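Local coordinates for protein cellulase IBT99 (Metagenomes, PDB 6WBT) that probably hydrolyses 6-phospho-alpha-glucosides as a family 4 glycosidase that holds NAD, a manganese ion and glucose 6-phosphate, at residues D40-E43 against E44-N47; K54-I57 against K58-P62; M127-L130 against I131-E135; M288-I291 against N292-K296; E433-K436 against G437-E441. One frame throughout, in Å; residues are numbered along the deposited sequence. Where two conformers were deposited one is given.

Overall arrangement
Contacts 1 to 3 belong to the Rossmann-like part of the chain, contact 4 to the family 4 C-terminal range and contact 5 to the tail. Contacts 1 and 2 lie toward opposite ends of helix 43-60: the first opens it beside the NAD ribose, the second ends it, partly buried. Contact 3 is buried, one side of its helix pressed on the central sheet. Contacts 4 and 5 are surface contacts, each following a helix as it gives way. Charged side chains meet ligands in contacts 1 and 4, ribose hydroxyls and a phosphate in the first, the sugar phosphate in the second; the Arg45-Glu295 salt bridge joins them. Contact 2 relies on backbone bonds, and contacts 3 and 5 add CH-pi packing.

Contact 1: residues D40-E43 against E44-N47; sequences DIDE and ERQN. With NAD (nicotinamide-adenine-dinucleotide), chain G.
Asp42 and Arg45 both carry CG anti to the backbone N (chi1 -168° and 179°), which lays the aspartate OD2 beside Arg45 CB at 3.2 Å and sends the arginine out, extended as far as NE, toward the NAD diphosphate. This is the end of the second strand of the Rossmann fold, strand 33-39, where the chain turns into helix 43-60. Asp42 is the N-cap residue. Its carbonyl O receives Gln46 N at 3.2 Å, and Glu43 O receives Asn47 N at 3.0 Å, so backbone bonds close the first turn. The buried Asp40 makes an Asx turn: its OD1 takes Asp42 N at 2.9 Å, met from above the carboxylate plane. The same OD1 accepts NAD O2B at 2.7 Å, while OD2 takes Gly13 N and faces the other ribose hydroxyl, O3B, in a bond modelled too short for its length to be trusted. The carboxylate thus addresses both hydroxyls of the adenosine ribose, as in many NAD-binding Rossmann folds. Arg45 runs past this ribose and offers NH2 to NAD O2A at the edge of its guanidinium, in a bond whose angle makes it weak. NE binds Gly13 O and NH2 also forms a salt bridge with Glu295, so the group is fixed from several directions. A leucine here would probably leave the NAD phosphate and the Glu295 carboxylate without their positive mate. Beyond the ribose, Ile41 lies against the adenine, its CD1 3.6 Å from NAD N7A.

Contact 2: residues K54-I57 against K58-P62; sequences KEVI and KTEAP
Val56 O is gripped by two backbone donors, Glu60 N at 3.0 Å and Thr59 N at 3.1 Å. The first arrives nearly head-on, with a C=O...N angle of 163°, as an ordinary helical bond; the second comes from above the carbonyl plane, as the last turn begins to tighten. Just before them, Lys58 N reaches Lys54 O at 2.8 Å. Thr59 has OG1 beside its own backbone N (chi1 -46°), and from there the hydroxyl gives its proton back to Glu55 O, one turn earlier, in a bond modelled too short for its length to carry weight. The side chain of Glu60 leans the same way, with CG 3.6 Å from Val56 O. All this is the C-terminal end of helix 43-60, the helix of the beta-alpha-beta crossover that links the parallel neighbours 33-39 and 66-69 in the Rossmann sheet. The final backbone bond runs from Ala61 N to Ile57 O at 3.1 Å. Ala61 then leaves helical angles, and Pro62, having no N-H to give, turns its CA to the same carbonyl, 3.4 Å from Ile57 O, in a CA-H...O contact. Ile57 CG2 lies against Ala61 O as the chain turns back. Its buried side chain touches Leu25 of helix 17-25 and Leu66 of strand 66-69. On another side of the turn, Val56 packs on Lys22 of helix 17-25 and on Leu313 and Tyr317 of nearby loops.

Contact 3: residues M127-L130 against I131-E135; sequences MVQL and IDYCE
Gln129 and Tyr133 meet one turn apart on helix 114-136, a helix that packs on the Rossmann sheet over strands 81-84 and 143-146. The two side chains run side by side in the same direction, the amide and ring planes only 13° apart. Gln129 CG does the touching, as an off-centre CH-pi contact 4.2 Å from the centroid of the Tyr133 ring. Its CG lies anti to the backbone N (chi1 -170°), and the extended chain then carries the amide along the ring until NE2 is 3.7 Å from Tyr133 OH. Gln129 O lies over one ring face, while accepting Tyr133 N at 3.0 Å. Phe76 meets the same tyrosine with its ring nearly parallel. Next round the helix, Val128 and Asp132 also run alongside each other, CG1 3.8 Å from OD2; the carboxylate has its charged partner in Arg162. Toward the sheet, Leu130 CD1 approaches Cys134 SG at 4.4 Å, and both residues touch Ile82 of strand 81-84; Ile131 adds to this apolar side by touching Ile144. Backbone bonds join each residue to the fourth before it, the one from Cys134 N to Leu130 O being weak. The chemistry thus divides by direction: apolar groups fill the sheet side, whereas the glutamine gives the tyrosine a methylene rather than a polar bond and the aspartate settles its charge on Arg162.

Contact 4: residues M288-I291 against N292-K296; sequences MQVI and NGREK. With G6P (6-O-phosphono-alpha-D-glucopyranose), chain F.
Arg294 climbs back alongside Val290, four residues earlier, beginning with CB 4.0 Å from Val290 O. CG lies anti to the backbone N, and a bend at chi3 (69°) turns the end of the chain over the valine. NE is held by Thr15 OG1, which helps to fix the rotation of the guanidinium. CZ comes 4.2 Å from Val290 CB, the valine covering one face of the flat group, and NH1 is 3.7 Å from Val290 CG1. At the tip both amino groups reach the phosphate of glucose 6-phosphate. NH2 bonds O2P at 3.0 Å, with the oxygen at the guanidinium edge near its plane; the bond from NH1 to O3P, at 3.4 Å, is weak. NH2 also makes a salt bridge with NAD O2N, so one side chain ties the sugar phosphate to the cofactor diphosphate. Arg94 and Arg286 bond the sugar phosphate ligand as well. The backbone under this side chain is tied by Val290 O, which takes Glu295 N at 2.7 Å almost in line with the carbonyl (C=O...N 177°) and Gly293 N more weakly. Ile291 and Glu295 lie side by side, CG1 3.9 Å from OE2, while OE1 is taken by Arg45. Residues 292 to 295 lead from helix 286-291 to helix 296-306, and helix 90-103 packs against this corner: Leu91 touches Val290 and Glu295, and Val95 and Gln99 touch the selenomethionine Met288.

Contact 5: residues E433-K436 against G437-E441; sequences EANK and GYWPE
Asn435 CB sits over the face of the Trp439 five-membered ring, 3.6 Å from its centroid, in a CH-pi contact. The asparagine amide continues across the indole at a slant, the two planes 33° apart. Asn435 O also takes two backbone donors. Trp439 N comes in the carbonyl plane at 3.0 Å, very straight, with an N-H...O angle of 173°; Tyr438 N comes at 3.0 Å from above that plane. This double grip closes a type II beta turn of residues 435 to 438, directly after helix 421-434, with Lys436 and Gly437 at its corners. Gly437 takes a positive phi (114°), at which a side chain would jam against Lys436 O. Lys436 folds back along the helix end, and its NZ makes a salt bridge to Glu433 OE1 at 3.3 Å, meeting the carboxylate on its syn side. In the next shell, the polar ends of Asn435 and Trp439 are fixed separately: Asn435 OD1 accepts from Arg122 and ND2 gives to Met431 O, while Trp439 NE1 gives to Thr118 O. An alanine at Trp439 would probably open a gap over Asn435 CB and leave Thr118 O without its indole donor. Farther out, the indole is packed between helix 114-136, through Met121 and Arg122, and helix 421-434, through Leu428, Met431 and Ile432. Met93 of helix 90-103 touches both Asn435 and Tyr438, whose side chain lies about 7 Å from the bound NAD.

Contact 1: residues D40-E43 against E44-N47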
# COMPACT_ATOMS: atom_id res chain seq x y z
N ASP A 40 40.03 18.80 0.33
CA ASP A 40 39.52 19.32 -0.94
C ASP A 40 40.34 18.70 -2.06
O ASP A 40 41.44 18.20 -1.85
CB ASP A 40 39.59 20.85 -0.98
CG ASP A 40 38.62 21.44 -1.97
OD1 ASP A 40 38.57 20.97 -3.13
OD2 ASP A 40 37.90 22.38 -1.59
N ILE A 41 39.77 18.75 -3.27
CA ILE A 41 40.48 18.29 -4.45
C ILE A 41 41.24 19.41 -5.14
O ILE A 41 42.13 19.14 -5.96
CB ILE A 41 39.52 17.63 -5.46
CG1 ILE A 41 38.52 18.65 -5.99
CG2 ILE A 41 38.81 16.44 -4.82
CD1 ILE A 41 37.63 18.11 -7.09
N ASP A 42 40.93 20.67 -4.84
CA ASP A 42 41.63 21.82 -5.39
C ASP A 42 42.60 22.32 -4.33
O ASP A 42 42.18 22.88 -3.31
CB ASP A 42 40.65 22.91 -5.82
CG ASP A 42 41.30 24.00 -6.67
OD1 ASP A 42 42.54 23.98 -6.85
OD2 ASP A 42 40.57 24.89 -7.16
N GLU A 43 43.90 22.13 -4.57
CA GLU A 43 44.89 22.45 -3.55
C GLU A 43 45.04 23.96 -3.37
O GLU A 43 45.05 24.46 -2.25
CB GLU A 43 46.24 21.81 -3.91
CG GLU A 43 47.28 21.88 -2.80
CD GLU A 43 48.53 21.09 -3.14
OE1 GLU A 43 48.68 20.69 -4.31
OE2 GLU A 43 49.36 20.86 -2.23
N GLU A 44 45.16 24.70 -4.48
CA GLU A 44 45.42 26.13 -4.39
C GLU A 44 44.22 26.89 -3.83
O GLU A 44 44.38 27.84 -3.05
CB GLU A 44 45.81 26.68 -5.76
CG GLU A 44 47.02 26.01 -6.37
CD GLU A 44 48.15 25.81 -5.37
OE1 GLU A 44 48.44 24.64 -5.03
OE2 GLU A 44 48.73 26.81 -4.92
N ARG A 45 43.00 26.48 -4.21
CA ARG A 45 41.81 27.16 -3.70
C ARG A 45 41.64 26.91 -2.21
O ARG A 45 41.24 27.81 -1.46
CB ARG A 45 40.57 26.69 -4.46
CG ARG A 45 39.27 27.33 -3.98
CD ARG A 45 38.06 26.74 -4.69
NE ARG A 45 36.82 27.33 -4.21
CZ ARG A 45 36.21 28.37 -4.77
NH1 ARG A 45 36.73 28.94 -5.85
NH2 ARG A 45 35.08 28.83 -4.27
N GLN A 46 41.94 25.70 -1.75
CA GLN A 46 41.79 25.39 -0.33
C GLN A 46 42.84 26.10 0.52
O GLN A 46 42.55 26.52 1.64
CB GLN A 46 41.86 23.87 -0.11
CG GLN A 46 41.86 23.46 1.35
CD GLN A 46 41.71 21.97 1.53
OE1 GLN A 46 40.69 21.50 2.01
NE2 GLN A 46 42.74 21.22 1.14
N ASN A 47 44.05 26.25 -0.01
CA ASN A 47 45.11 26.91 0.75
C ASN A 47 44.79 28.38 1.00
O ASN A 47 45.19 28.94 2.02
CB ASN A 47 46.45 26.77 0.04
CG ASN A 47 46.97 25.35 0.07
OD1 ASN A 47 47.47 24.83 -0.94
ND2 ASN A 47 46.87 24.70 1.22
PA NAD G . 32.44 26.73 -3.78
O1A NAD G . 32.44 26.43 -5.24
O2A NAD G . 32.82 28.10 -3.34
O5B NAD G . 33.37 25.65 -3.03
C5B NAD G . 33.10 24.23 -3.21
C4B NAD G . 34.35 23.45 -2.88
O4B NAD G . 34.11 22.03 -3.11
C3B NAD G . 35.60 23.79 -3.70
O3B NAD G . 36.71 23.98 -2.82
C2B NAD G . 35.81 22.54 -4.56
O2B NAD G . 37.13 22.35 -5.00
C1B NAD G . 35.30 21.47 -3.60
N9A NAD G . 35.02 20.19 -4.23
C8A NAD G . 34.49 19.99 -5.48
N7A NAD G . 34.34 18.72 -5.79
C5A NAD G . 34.82 18.04 -4.68
C6A NAD G . 34.94 16.67 -4.39
N6A NAD G . 34.58 15.71 -5.24
N1A NAD G . 35.46 16.33 -3.19
C2A NAD G . 35.82 17.30 -2.35
N3A NAD G . 35.76 18.62 -2.51
C4A NAD G . 35.24 18.94 -3.71
O3 NAD G . 30.99 26.39 -3.18
PN NAD G . 30.04 27.16 -2.14
O1N NAD G . 30.82 27.48 -0.91
O2N NAD G . 29.35 28.28 -2.86
O5D NAD G . 28.98 26.01 -1.82
C5D NAD G . 29.49 24.73 -1.36
C4D NAD G . 28.37 23.72 -1.37
O4D NAD G . 27.43 24.04 -0.31
C3D NAD G . 27.52 23.67 -2.65
O3D NAD G . 27.31 22.32 -3.03
C2D NAD G . 26.22 24.32 -2.17
O2D NAD G . 25.09 24.05 -2.98
C1D NAD G . 26.12 23.74 -0.77
N1N NAD G . 25.14 24.47 0.08
C2N NAD G . 23.94 23.89 0.38
C3N NAD G . 23.00 24.57 1.15
C7N NAD G . 21.72 23.85 1.49
O7N NAD G . 20.67 24.49 1.56
N7N NAD G . 21.79 22.55 1.74
C4N NAD G . 23.29 25.86 1.59
C5N NAD G . 24.52 26.42 1.31
C6N NAD G . 25.43 25.71 0.56

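Contact 2: residues K54-I57 against K58-P62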
# COMPACT_ATOMS: atom_id res chain seq x y z
N LYS A 54 42.66 29.77 9.47
CA LYS A 54 43.68 30.00 10.50
C LYS A 54 43.45 31.33 11.21
O LYS A 54 43.66 31.43 12.42
CB LYS A 54 45.07 29.96 9.87
CG LYS A 54 45.48 28.60 9.34
CD LYS A 54 46.75 28.68 8.51
CE LYS A 54 47.09 27.33 7.90
NZ LYS A 54 48.27 27.41 7.00
N GLU A 55 43.01 32.35 10.47
CA GLU A 55 42.71 33.64 11.09
C GLU A 55 41.47 33.55 11.97
O GLU A 55 41.39 34.24 13.00
CB GLU A 55 42.54 34.71 10.02
CG GLU A 55 42.88 36.12 10.48
CD GLU A 55 44.37 36.30 10.74
OE1 GLU A 55 44.72 37.13 11.60
OE2 GLU A 55 45.18 35.60 10.09
N VAL A 56 40.49 32.73 11.58
CA VAL A 56 39.32 32.51 12.43
C VAL A 56 39.71 31.73 13.68
O VAL A 56 39.26 32.04 14.79
CB VAL A 56 38.22 31.79 11.63
CG1 VAL A 56 37.06 31.41 12.55
CG2 VAL A 56 37.72 32.67 10.50
N ILE A 57 40.54 30.70 13.52
CA ILE A 57 41.03 29.94 14.67
C ILE A 57 41.85 30.84 15.58
O ILE A 57 41.74 30.77 16.81
CB ILE A 57 41.84 28.72 14.20
CG1 ILE A 57 40.91 27.68 13.57
CG2 ILE A 57 42.63 28.11 15.35
CD1 ILE A 57 41.62 26.44 13.07
N LYS A 58 42.67 31.72 15.00
CA LYS A 58 43.48 32.63 15.80
C LYS A 58 42.63 33.65 16.56
O LYS A 58 43.12 34.23 17.53
CB LYS A 58 44.49 33.35 14.90
CG LYS A 58 45.60 34.07 15.64
CD LYS A 58 46.20 33.19 16.72
CE LYS A 58 47.59 33.66 17.11
NZ LYS A 58 48.57 33.41 16.02
N THR A 59 41.38 33.85 16.16
CA THR A 59 40.52 34.85 16.77
C THR A 59 39.57 34.27 17.81
O THR A 59 39.35 34.89 18.85
CB THR A 59 39.70 35.58 15.69
OG1 THR A 59 40.57 35.95 14.61
CG2 THR A 59 39.05 36.83 16.26
N GLU A 60 39.00 33.09 17.55
CA GLU A 60 38.00 32.50 18.44
C GLU A 60 38.57 31.45 19.38
O GLU A 60 38.19 31.41 20.56
CB GLU A 60 36.86 31.89 17.62
CG GLU A 60 36.23 32.84 16.61
CD GLU A 60 35.84 34.17 17.23
OE1 GLU A 60 36.27 35.21 16.70
OE2 GLU A 60 35.10 34.17 18.24
N ALA A 61 39.46 30.58 18.90
CA ALA A 61 40.01 29.52 19.72
C ALA A 61 41.38 29.09 19.20
O ALA A 61 41.46 28.21 18.34
CB ALA A 61 39.06 28.32 19.76
N PRO A 62 42.47 29.69 19.69
CA PRO A 62 43.79 29.38 19.13
C PRO A 62 44.34 28.02 19.52
O PRO A 62 45.39 27.63 18.99
CB PRO A 62 44.67 30.51 19.69
CG PRO A 62 44.01 30.87 20.98
CD PRO A 62 42.53 30.71 20.75

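Contact 3: residues M127-L130 against I131-E135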
# COMPACT_ATOMS: atom_id res chain seq x y z
N MSE A 127 29.88 11.96 -4.51
CA MSE A 127 29.35 11.76 -3.16
C MSE A 127 29.48 10.31 -2.73
O MSE A 127 29.77 10.02 -1.57
CB MSE A 127 27.89 12.21 -3.08
CG MSE A 127 27.69 13.68 -2.78
SE MSE A 127 28.43 14.16 -1.03
CE MSE A 127 27.50 12.84 0.06
N VAL A 128 29.26 9.39 -3.68
CA VAL A 128 29.42 7.97 -3.39
C VAL A 128 30.87 7.66 -3.05
O VAL A 128 31.16 6.85 -2.16
CB VAL A 128 28.91 7.12 -4.57
CG1 VAL A 128 29.21 5.65 -4.34
CG2 VAL A 128 27.42 7.34 -4.77
N GLN A 129 31.81 8.30 -3.74
CA GLN A 129 33.22 8.12 -3.42
C GLN A 129 33.55 8.64 -2.03
O GLN A 129 34.40 8.07 -1.34
CB GLN A 129 34.10 8.81 -4.47
CG GLN A 129 35.57 8.47 -4.37
CD GLN A 129 36.38 9.06 -5.51
OE1 GLN A 129 36.25 10.24 -5.83
NE2 GLN A 129 37.23 8.24 -6.12
N LEU A 130 32.88 9.72 -1.60
CA LEU A 130 33.06 10.20 -0.24
C LEU A 130 32.55 9.18 0.77
O LEU A 130 33.14 9.01 1.85
CB LEU A 130 32.34 11.53 -0.06
CG LEU A 130 32.21 12.07 1.37
CD1 LEU A 130 33.57 12.32 1.98
CD2 LEU A 130 31.37 13.34 1.39
N ILE A 131 31.47 8.47 0.43
CA ILE A 131 30.93 7.45 1.32
C ILE A 131 31.92 6.30 1.47
O ILE A 131 32.20 5.84 2.58
CB ILE A 131 29.57 6.95 0.81
CG1 ILE A 131 28.55 8.10 0.76
CG2 ILE A 131 29.06 5.81 1.67
CD1 ILE A 131 28.12 8.59 2.12
N ASP A 132 32.47 5.83 0.34
CA ASP A 132 33.39 4.70 0.38
C ASP A 132 34.70 5.06 1.08
O ASP A 132 35.36 4.17 1.63
CB ASP A 132 33.66 4.21 -1.04
CG ASP A 132 32.41 3.70 -1.73
OD1 ASP A 132 31.57 3.07 -1.05
OD2 ASP A 132 32.26 3.94 -2.94
N TYR A 133 35.08 6.34 1.07
CA TYR A 133 36.25 6.76 1.84
C TYR A 133 36.04 6.53 3.33
O TYR A 133 36.92 6.02 4.02
CB TYR A 133 36.55 8.24 1.56
CG TYR A 133 37.29 8.50 0.27
CD1 TYR A 133 38.19 7.57 -0.24
CD2 TYR A 133 37.09 9.67 -0.44
CE1 TYR A 133 38.87 7.81 -1.42
CE2 TYR A 133 37.76 9.92 -1.62
CZ TYR A 133 38.65 8.98 -2.10
OH TYR A 133 39.32 9.23 -3.28
N CYS A 134 34.86 6.91 3.83
CA CYS A 134 34.60 6.78 5.26
C CYS A 134 34.32 5.34 5.67
O CYS A 134 34.65 4.94 6.79
CB CYS A 134 33.43 7.68 5.66
SG CYS A 134 33.67 9.42 5.23
N GLU A 135 33.73 4.55 4.77
CA GLU A 135 33.56 3.13 5.05
C GLU A 135 34.89 2.41 5.16
O GLU A 135 35.00 1.40 5.86
CB GLU A 135 32.69 2.48 3.97
CG GLU A 135 31.25 2.97 3.93
CD GLU A 135 30.45 2.51 5.13
OE1 GLU A 135 29.65 3.32 5.65
OE2 GLU A 135 30.61 1.35 5.55

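Contact 4: residues M288-I291 against N292-K296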
# COMPACT_ATOMS: atom_id res chain seq x y z
N MSE A 288 26.96 33.93 -11.37
CA MSE A 288 27.87 35.03 -11.67
C MSE A 288 27.87 36.06 -10.55
O MSE A 288 28.89 36.70 -10.29
CB MSE A 288 27.49 35.70 -12.99
CG MSE A 288 27.87 34.90 -14.23
SE MSE A 288 27.21 35.73 -15.86
CE MSE A 288 28.43 34.89 -17.13
N GLN A 289 26.73 36.20 -9.88
CA GLN A 289 26.61 37.18 -8.80
C GLN A 289 27.43 36.75 -7.59
O GLN A 289 28.11 37.58 -6.97
CB GLN A 289 25.15 37.37 -8.42
CG GLN A 289 24.28 37.87 -9.57
CD GLN A 289 22.80 37.83 -9.25
OE1 GLN A 289 22.40 37.90 -8.09
NE2 GLN A 289 21.98 37.70 -10.29
N VAL A 290 27.39 35.46 -7.24
CA VAL A 290 28.19 34.99 -6.11
C VAL A 290 29.66 34.92 -6.47
O VAL A 290 30.52 34.91 -5.58
CB VAL A 290 27.68 33.62 -5.62
CG1 VAL A 290 26.18 33.66 -5.38
CG2 VAL A 290 28.04 32.52 -6.60
N ILE A 291 29.99 34.88 -7.77
CA ILE A 291 31.39 34.96 -8.17
C ILE A 291 31.92 36.38 -7.95
O ILE A 291 33.02 36.57 -7.43
CB ILE A 291 31.55 34.52 -9.64
CG1 ILE A 291 31.40 33.00 -9.75
CG2 ILE A 291 32.90 34.96 -10.19
CD1 ILE A 291 31.52 32.48 -11.17
N ASN A 292 31.14 37.38 -8.34
CA ASN A 292 31.49 38.78 -8.10
C ASN A 292 31.13 39.24 -6.70
O ASN A 292 31.33 40.42 -6.39
CB ASN A 292 30.80 39.68 -9.13
CG ASN A 292 31.24 39.38 -10.55
OD1 ASN A 292 32.34 38.89 -10.78
ND2 ASN A 292 30.37 39.69 -11.51
N GLY A 293 30.62 38.35 -5.85
CA GLY A 293 30.21 38.74 -4.51
C GLY A 293 30.82 37.89 -3.41
O GLY A 293 31.84 38.27 -2.82
N ARG A 294 30.21 36.74 -3.13
CA ARG A 294 30.68 35.91 -2.02
C ARG A 294 32.04 35.31 -2.32
O ARG A 294 32.90 35.24 -1.43
CB ARG A 294 29.65 34.82 -1.71
CG ARG A 294 29.98 34.02 -0.46
CD ARG A 294 28.87 33.05 -0.08
NE ARG A 294 28.73 31.95 -1.03
CZ ARG A 294 27.68 31.79 -1.84
NH1 ARG A 294 26.68 32.66 -1.82
NH2 ARG A 294 27.64 30.76 -2.67
N GLU A 295 32.26 34.86 -3.55
CA GLU A 295 33.56 34.28 -3.91
C GLU A 295 34.63 35.37 -4.04
O GLU A 295 35.79 35.14 -3.69
CB GLU A 295 33.44 33.48 -5.20
CG GLU A 295 34.77 33.11 -5.84
CD GLU A 295 34.66 31.94 -6.80
OE1 GLU A 295 34.47 30.80 -6.33
OE2 GLU A 295 34.76 32.17 -8.03
N LYS A 296 34.25 36.54 -4.54
CA LYS A 296 35.21 37.63 -4.67
C LYS A 296 35.69 38.12 -3.31
O LYS A 296 36.88 38.37 -3.11
CB LYS A 296 34.59 38.78 -5.47
CG LYS A 296 35.35 40.09 -5.36
CD LYS A 296 34.64 41.20 -6.11
CE LYS A 296 35.26 42.56 -5.82
NZ LYS A 296 34.58 43.66 -6.55
C1 G6P F . 19.88 28.48 0.72
C2 G6P F . 19.56 27.24 -0.12
C3 G6P F . 20.76 26.79 -0.93
C4 G6P F . 21.34 27.97 -1.71
C5 G6P F . 21.63 29.12 -0.76
C6 G6P F . 22.25 30.32 -1.45
O1 G6P F . 20.85 28.14 1.71
O2 G6P F . 19.15 26.17 0.75
O3 G6P F . 20.38 25.75 -1.84
O4 G6P F . 22.55 27.57 -2.37
O5 G6P F . 20.41 29.51 -0.12
O6 G6P F . 22.55 30.03 -2.82
P G6P F . 23.51 31.01 -3.66
O1P G6P F . 22.87 31.08 -5.02
O2P G6P F . 24.86 30.33 -3.62
O3P G6P F . 23.45 32.30 -2.88

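Contact 5: residues E433-K436 against G437-E441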
# COMPACT_ATOMS: atom_id res chain seq x y z
N GLU A 433 27.39 17.85 -23.55
CA GLU A 433 28.65 18.43 -24.00
C GLU A 433 29.29 19.30 -22.93
O GLU A 433 30.50 19.23 -22.72
CB GLU A 433 28.42 19.24 -25.28
CG GLU A 433 28.47 18.42 -26.56
CD GLU A 433 29.87 17.97 -26.90
OE1 GLU A 433 30.83 18.61 -26.43
OE2 GLU A 433 30.02 16.97 -27.63
N ALA A 434 28.49 20.13 -22.24
CA ALA A 434 29.05 21.03 -21.24
C ALA A 434 29.59 20.29 -20.02
O ALA A 434 30.40 20.85 -19.28
CB ALA A 434 27.99 22.04 -20.80
N ASN A 435 29.17 19.04 -19.81
CA ASN A 435 29.59 18.26 -18.65
C ASN A 435 30.46 17.06 -19.04
O ASN A 435 30.54 16.09 -18.29
CB ASN A 435 28.38 17.79 -17.86
CG ASN A 435 27.63 18.94 -17.20
OD1 ASN A 435 27.76 19.17 -16.00
ND2 ASN A 435 26.86 19.67 -17.99
N LYS A 436 31.10 17.12 -20.21
CA LYS A 436 32.01 16.05 -20.62
C LYS A 436 33.23 16.05 -19.70
O LYS A 436 34.03 16.99 -19.71
CB LYS A 436 32.42 16.23 -22.08
CG LYS A 436 31.47 15.56 -23.06
CD LYS A 436 31.62 16.10 -24.47
CE LYS A 436 32.99 15.82 -25.04
NZ LYS A 436 33.09 16.27 -26.46
N GLY A 437 33.36 15.00 -18.90
CA GLY A 437 34.37 14.91 -17.87
C GLY A 437 33.79 14.87 -16.47
O GLY A 437 34.46 14.38 -15.55
N TYR A 438 32.58 15.38 -16.28
CA TYR A 438 31.89 15.35 -14.99
C TYR A 438 30.74 14.36 -14.95
O TYR A 438 30.55 13.68 -13.94
CB TYR A 438 31.35 16.75 -14.65
CG TYR A 438 32.41 17.77 -14.34
CD1 TYR A 438 33.14 17.70 -13.16
CD2 TYR A 438 32.68 18.82 -15.21
CE1 TYR A 438 34.11 18.64 -12.86
CE2 TYR A 438 33.64 19.77 -14.92
CZ TYR A 438 34.36 19.67 -13.75
OH TYR A 438 35.33 20.61 -13.45
N TRP A 439 29.96 14.26 -16.02
CA TRP A 439 28.81 13.37 -16.06
C TRP A 439 29.22 11.94 -16.35
O TRP A 439 30.28 11.69 -16.94
CB TRP A 439 27.82 13.84 -17.12
CG TRP A 439 26.80 14.81 -16.64
CD1 TRP A 439 26.91 15.65 -15.57
CD2 TRP A 439 25.50 15.04 -17.20
NE1 TRP A 439 25.76 16.39 -15.43
CE2 TRP A 439 24.88 16.03 -16.42
CE3 TRP A 439 24.81 14.50 -18.29
CZ2 TRP A 439 23.60 16.50 -16.70
CZ3 TRP A 439 23.54 14.96 -18.56
CH2 TRP A 439 22.94 15.95 -17.77
N PRO A 440 28.41 10.97 -15.94
CA PRO A 440 28.61 9.60 -16.41
C PRO A 440 28.26 9.47 -17.88
O PRO A 440 27.48 10.26 -18.43
CB PRO A 440 27.64 8.77 -15.54
CG PRO A 440 27.30 9.66 -14.38
CD PRO A 440 27.36 11.05 -14.91
N GLU A 441 28.86 8.48 -18.53
CA GLU A 441 28.56 8.21 -19.93
C GLU A 441 27.11 7.76 -20.07
O GLU A 441 26.60 6.98 -19.26
CB GLU A 441 29.50 7.15 -20.49
CG GLU A 441 29.42 6.98 -21.99
CD GLU A 441 30.11 5.72 -22.47
OE1 GLU A 441 29.77 4.62 -21.97
OE2 GLU A 441 31.01 5.82 -23.33